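Long-range contact in LysR family transcriptional regulator (PDB 5B7H), which probably acts as a DNA-binding transcription factor of the LysR family, an OxyR-type regulator associated with hydrogen peroxide, represented here by its regulatory domain: residues 14-24 with 42-52. The protein carries 1 engineered substitution. Sequence-based numbering, arbitrary orientation.
Sequences MQGQLKLGCIP and FPQLNLLLRED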
loop_
_atom_site.group_PDB
_atom_site.type_symbol
_atom_site.label_atom_id
_atom_site.label_comp_id
_atom_site.label_asym_id
_atom_site.label_seq_id
_atom_site.Cartn_x
_atom_site.Cartn_y
_atom_site.Cartn_z
ATOM N N MET A 14 17.748 -16.608 -16.541
ATOM C CA MET A 14 17.368 -15.358 -15.870
ATOM C C MET A 14 17.388 -14.167 -16.795
ATOM O O MET A 14 17.690 -13.050 -16.352
ATOM C CB MET A 14 18.219 -15.071 -14.631
ATOM C CG MET A 14 18.474 -16.269 -13.867
ATOM S SD MET A 14 16.870 -16.833 -13.314
ATOM C CE MET A 14 16.228 -15.671 -12.085
ATOM N N GLN A 15 17.117 -14.375 -18.071
ATOM C CA GLN A 15 17.003 -13.292 -19.020
ATOM C C GLN A 15 15.550 -13.154 -19.447
ATOM O O GLN A 15 14.755 -14.096 -19.371
ATOM C CB GLN A 15 17.902 -13.533 -20.236
ATOM C CG GLN A 15 19.359 -13.684 -19.864
ATOM C CD GLN A 15 20.290 -13.235 -20.972
ATOM O OE1 GLN A 15 19.943 -12.375 -21.793
ATOM N NE2 GLN A 15 21.481 -13.821 -21.010
ATOM N N GLY A 16 15.208 -11.961 -19.885
ATOM C CA GLY A 16 13.913 -11.772 -20.489
ATOM C C GLY A 16 12.911 -11.261 -19.473
ATOM O O GLY A 16 13.271 -10.657 -18.466
ATOM N N GLN A 17 11.647 -11.558 -19.685
ATOM C CA GLN A 17 10.587 -10.948 -18.901
ATOM C C GLN A 17 9.901 -12.002 -18.044
ATOM O O GLN A 17 9.712 -13.142 -18.474
ATOM C CB GLN A 17 9.618 -10.323 -19.853
ATOM C CG GLN A 17 8.464 -9.637 -19.254
ATOM C CD GLN A 17 7.605 -9.060 -20.346
ATOM O OE1 GLN A 17 7.889 -7.967 -20.855
ATOM N NE2 GLN A 17 6.552 -9.792 -20.728
ATOM N N LEU A 18 9.545 -11.617 -16.815
ATOM C CA LEU A 18 8.787 -12.469 -15.916
ATOM C C LEU A 18 7.641 -11.640 -15.354
ATOM O O LEU A 18 7.883 -10.501 -14.943
ATOM C CB LEU A 18 9.720 -12.920 -14.796
ATOM C CG LEU A 18 9.414 -14.138 -13.979
ATOM C CD1 LEU A 18 9.364 -15.317 -14.940
ATOM C CD2 LEU A 18 10.538 -14.298 -12.963
ATOM N N LYS A 19 6.416 -12.192 -15.358
ATOM C CA LYS A 19 5.256 -11.600 -14.701
ATOM C C LYS A 19 5.091 -12.216 -13.319
ATOM O O LYS A 19 4.779 -13.398 -13.189
ATOM C CB LYS A 19 3.968 -11.720 -15.539
ATOM C CG LYS A 19 4.102 -10.991 -16.893
ATOM C CD LYS A 19 2.977 -11.329 -17.834
ATOM C CE LYS A 19 2.698 -10.220 -18.821
ATOM N NZ LYS A 19 1.553 -10.619 -19.685
ATOM N N LEU A 20 5.228 -11.401 -12.296
ATOM C CA LEU A 20 5.239 -11.898 -10.920
ATOM C C LEU A 20 4.125 -11.215 -10.141
ATOM O O LEU A 20 4.013 -9.989 -10.172
ATOM C CB LEU A 20 6.618 -11.625 -10.253
ATOM C CG LEU A 20 6.758 -12.129 -8.818
ATOM C CD1 LEU A 20 8.269 -12.520 -8.596
ATOM C CD2 LEU A 20 6.334 -11.080 -7.805
ATOM N N GLY A 21 3.330 -12.001 -9.422
ATOM C CA GLY A 21 2.259 -11.492 -8.589
ATOM C C GLY A 21 2.662 -11.593 -7.127
ATOM O O GLY A 21 3.358 -12.523 -6.724
ATOM N N CYS A 22 2.162 -10.673 -6.325
ATOM C CA CYS A 22 2.489 -10.679 -4.912
ATOM C C CYS A 22 1.377 -10.017 -4.110
ATOM O O CYS A 22 0.700 -9.117 -4.614
ATOM C CB CYS A 22 3.806 -9.912 -4.740
ATOM S SG CYS A 22 4.546 -10.003 -3.063
ATOM N N ILE A 23 1.159 -10.492 -2.883
ATOM C CA ILE A 23 0.072 -9.994 -2.022
ATOM C C ILE A 23 0.376 -8.646 -1.378
ATOM O O ILE A 23 1.549 -8.265 -1.191
ATOM C CB ILE A 23 -0.313 -11.019 -0.936
ATOM C CG1 ILE A 23 0.879 -11.336 -0.059
ATOM C CG2 ILE A 23 -0.872 -12.300 -1.632
ATOM C CD1 ILE A 23 0.462 -12.204 1.160
ATOM N N PRO A 24 -0.668 -7.901 -0.994
ATOM C CA PRO A 24 -0.439 -6.541 -0.486
ATOM C C PRO A 24 0.403 -6.446 0.782
ATOM O O PRO A 24 0.999 -5.391 0.983
ATOM C CB PRO A 24 -1.860 -6.014 -0.233
ATOM C CG PRO A 24 -2.692 -6.788 -1.185
ATOM C CD PRO A 24 -2.098 -8.179 -1.190
ATOM N N PHE A 42 21.064 -10.202 -11.950
ATOM C CA PHE A 42 20.417 -10.692 -13.163
ATOM C C PHE A 42 19.926 -9.484 -13.940
ATOM O O PHE A 42 18.722 -9.236 -14.053
ATOM C CB PHE A 42 19.264 -11.643 -12.823
ATOM C CG PHE A 42 19.686 -12.798 -11.963
ATOM C CD1 PHE A 42 20.503 -13.789 -12.483
ATOM C CD2 PHE A 42 19.307 -12.885 -10.639
ATOM C CE1 PHE A 42 20.928 -14.858 -11.693
ATOM C CE2 PHE A 42 19.719 -13.965 -9.842
ATOM C CZ PHE A 42 20.532 -14.940 -10.370
ATOM N N PRO A 43 20.842 -8.719 -14.520
ATOM C CA PRO A 43 20.478 -7.403 -15.047
ATOM C C PRO A 43 19.626 -7.449 -16.294
ATOM O O PRO A 43 19.094 -6.393 -16.677
ATOM C CB PRO A 43 21.842 -6.745 -15.318
ATOM C CG PRO A 43 22.796 -7.887 -15.419
ATOM C CD PRO A 43 22.284 -8.979 -14.537
ATOM N N GLN A 44 19.489 -8.611 -16.946
ATOM C CA GLN A 44 18.627 -8.768 -18.115
ATOM C C GLN A 44 17.257 -9.332 -17.778
ATOM O O GLN A 44 16.494 -9.665 -18.692
ATOM C CB GLN A 44 19.285 -9.625 -19.196
ATOM C CG GLN A 44 20.186 -8.818 -20.114
ATOM C CD GLN A 44 21.436 -8.436 -19.411
ATOM O OE1 GLN A 44 22.173 -9.308 -18.946
ATOM N NE2 GLN A 44 21.683 -7.132 -19.283
ATOM N N LEU A 45 16.925 -9.446 -16.504
ATOM C CA LEU A 45 15.607 -9.896 -16.088
ATOM C C LEU A 45 14.704 -8.697 -15.846
ATOM O O LEU A 45 15.019 -7.837 -15.009
ATOM C CB LEU A 45 15.691 -10.726 -14.813
ATOM C CG LEU A 45 14.390 -11.402 -14.375
ATOM C CD1 LEU A 45 13.828 -12.335 -15.460
ATOM C CD2 LEU A 45 14.673 -12.166 -13.116
ATOM N N ASN A 46 13.593 -8.638 -16.578
ATOM C CA ASN A 46 12.628 -7.550 -16.448
ATOM C C ASN A 46 11.443 -8.116 -15.690
ATOM O O ASN A 46 10.839 -9.097 -16.138
ATOM C CB ASN A 46 12.171 -7.050 -17.822
ATOM C CG ASN A 46 13.226 -6.214 -18.510
ATOM O OD1 ASN A 46 14.307 -6.002 -17.964
ATOM N ND2 ASN A 46 12.920 -5.720 -19.690
ATOM N N LEU A 47 11.109 -7.516 -14.542
ATOM C CA LEU A 47 10.080 -8.050 -13.670
ATOM C C LEU A 47 8.842 -7.173 -13.775
ATOM O O LEU A 47 8.825 -6.064 -13.236
ATOM C CB LEU A 47 10.629 -8.106 -12.240
ATOM C CG LEU A 47 10.189 -9.117 -11.220
ATOM C CD1 LEU A 47 10.290 -10.538 -11.766
ATOM C CD2 LEU A 47 11.074 -8.909 -9.997
ATOM N N LEU A 48 7.800 -7.659 -14.461
ATOM C CA LEU A 48 6.493 -7.015 -14.521
ATOM C C LEU A 48 5.746 -7.493 -13.288
ATOM O O LEU A 48 5.796 -8.687 -12.966
ATOM C CB LEU A 48 5.738 -7.420 -15.798
ATOM C CG LEU A 48 6.447 -6.919 -17.057
ATOM C CD1 LEU A 48 5.680 -7.428 -18.244
ATOM C CD2 LEU A 48 6.360 -5.391 -17.103
ATOM N N LEU A 49 5.120 -6.587 -12.570
ATOM C CA LEU A 49 4.626 -6.870 -11.227
ATOM C C LEU A 49 3.129 -6.648 -11.144
ATOM O O LEU A 49 2.608 -5.656 -11.687
ATOM C CB LEU A 49 5.322 -5.993 -10.153
ATOM C CG LEU A 49 6.825 -6.230 -10.047
ATOM C CD1 LEU A 49 7.355 -5.209 -9.033
ATOM C CD2 LEU A 49 7.049 -7.614 -9.493
ATOM N N ARG A 50 2.434 -7.530 -10.425
ATOM C CA ARG A 50 1.008 -7.398 -10.136
ATOM C C ARG A 50 0.768 -7.584 -8.657
ATOM O O ARG A 50 1.254 -8.560 -8.069
ATOM C CB ARG A 50 0.265 -8.510 -10.899
ATOM C CG ARG A 50 -1.151 -8.756 -10.425
ATOM C CD ARG A 50 -2.112 -7.757 -10.945
ATOM N NE ARG A 50 -1.941 -7.624 -12.388
ATOM C CZ ARG A 50 -2.383 -8.491 -13.314
ATOM N NH1 ARG A 50 -3.068 -9.604 -12.969
ATOM N NH2 ARG A 50 -2.117 -8.248 -14.610
ATOM N N GLU A 51 0.070 -6.646 -8.022
ATOM C CA GLU A 51 -0.296 -6.762 -6.624
ATOM C C GLU A 51 -1.789 -7.056 -6.556
ATOM O O GLU A 51 -2.609 -6.338 -7.155
ATOM C CB GLU A 51 0.057 -5.468 -5.872
ATOM C CG GLU A 51 -0.328 -5.554 -4.406
ATOM C CD GLU A 51 0.097 -4.320 -3.596
ATOM O OE1 GLU A 51 -0.740 -3.886 -2.758
ATOM O OE2 GLU A 51 1.196 -3.788 -3.805
ATOM N N ASP A 52 -2.154 -8.106 -5.814
ATOM C CA ASP A 52 -3.573 -8.479 -5.758
ATOM C C ASP A 52 -3.724 -9.441 -4.583
ATOM O O ASP A 52 -2.728 -9.896 -4.012
ATOM C CB ASP A 52 -4.100 -9.102 -7.074
ATOM C CG ASP A 52 -5.601 -8.817 -7.350
ATOM O OD1 ASP A 52 -5.987 -8.891 -8.554
ATOM O OD2 ASP A 52 -6.402 -8.543 -6.381
HETATM O O HOH W 1 20.001 -11.391 -16.281
HETATM O O HOH W 2 9.961 -6.241 -20.283
HETATM O O HOH W 3 0.047 -2.897 -0.234
#
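Met14 meets Phe42 where the two parallel strands 16-22 and 45-51 begin. Its CB and CG pass above the CD1-CE1 rim of the ring, with Met14 CB 3.4 Å from Phe42 CD1. Bends at chi2 and chi3 (-63° and -69°) bring SD and the methyl CE over the ring face; Met14 SD stands 4.9 Å from the Phe42 ring centroid, 14° off the normal, a Met-aromatic contact. From there Met14 CE also touches Leu45 CD2, at 4.0 Å.

On the sheet face that carries Leu45, Leu18 and Leu47 lie alongside each other and point the same way, Leu47 CD1 resting 3.9 Å from Leu18 CB. Leu20 and Leu49 also lie side by side, but meet through their CD2 methyls. Across the other face, Leu48 sets its CD1 against the flat face of the Gln17 amide, 3.3 Å from Gln17 CD. With CG anti to the backbone N and an extended chain, Gln17 brings the amide to this methyl and leaves OE1 to a water shared with Asn46 ND2. The Lys19 chain runs beside Leu48. Near the strand ends, extended Glu51 brings OE1 to 3.5 Å from Pro24 CB, and a water donates to both Glu51 OE1 and Pro24 O.

Eight backbone hydrogen bonds run from Gly16 N to Gln44 O through Asp52 N to Cys22 O, the last longer at 3.3 Å. Helix 27-41 supplies the beta-alpha-beta crossover of this LysR substrate-binding (regulatory) domain, of periplasmic-binding-protein type, and packs on Leu47 and Cys22; helix 205-217 covers Met14, Leu18 and Phe42. Strand 16-22 continues the sheet to strand 68-73, whereas strand 45-51 is outermost within the chain and faces the second subunit, whose Ser148 hydrogen-bonds Glu51 OE2.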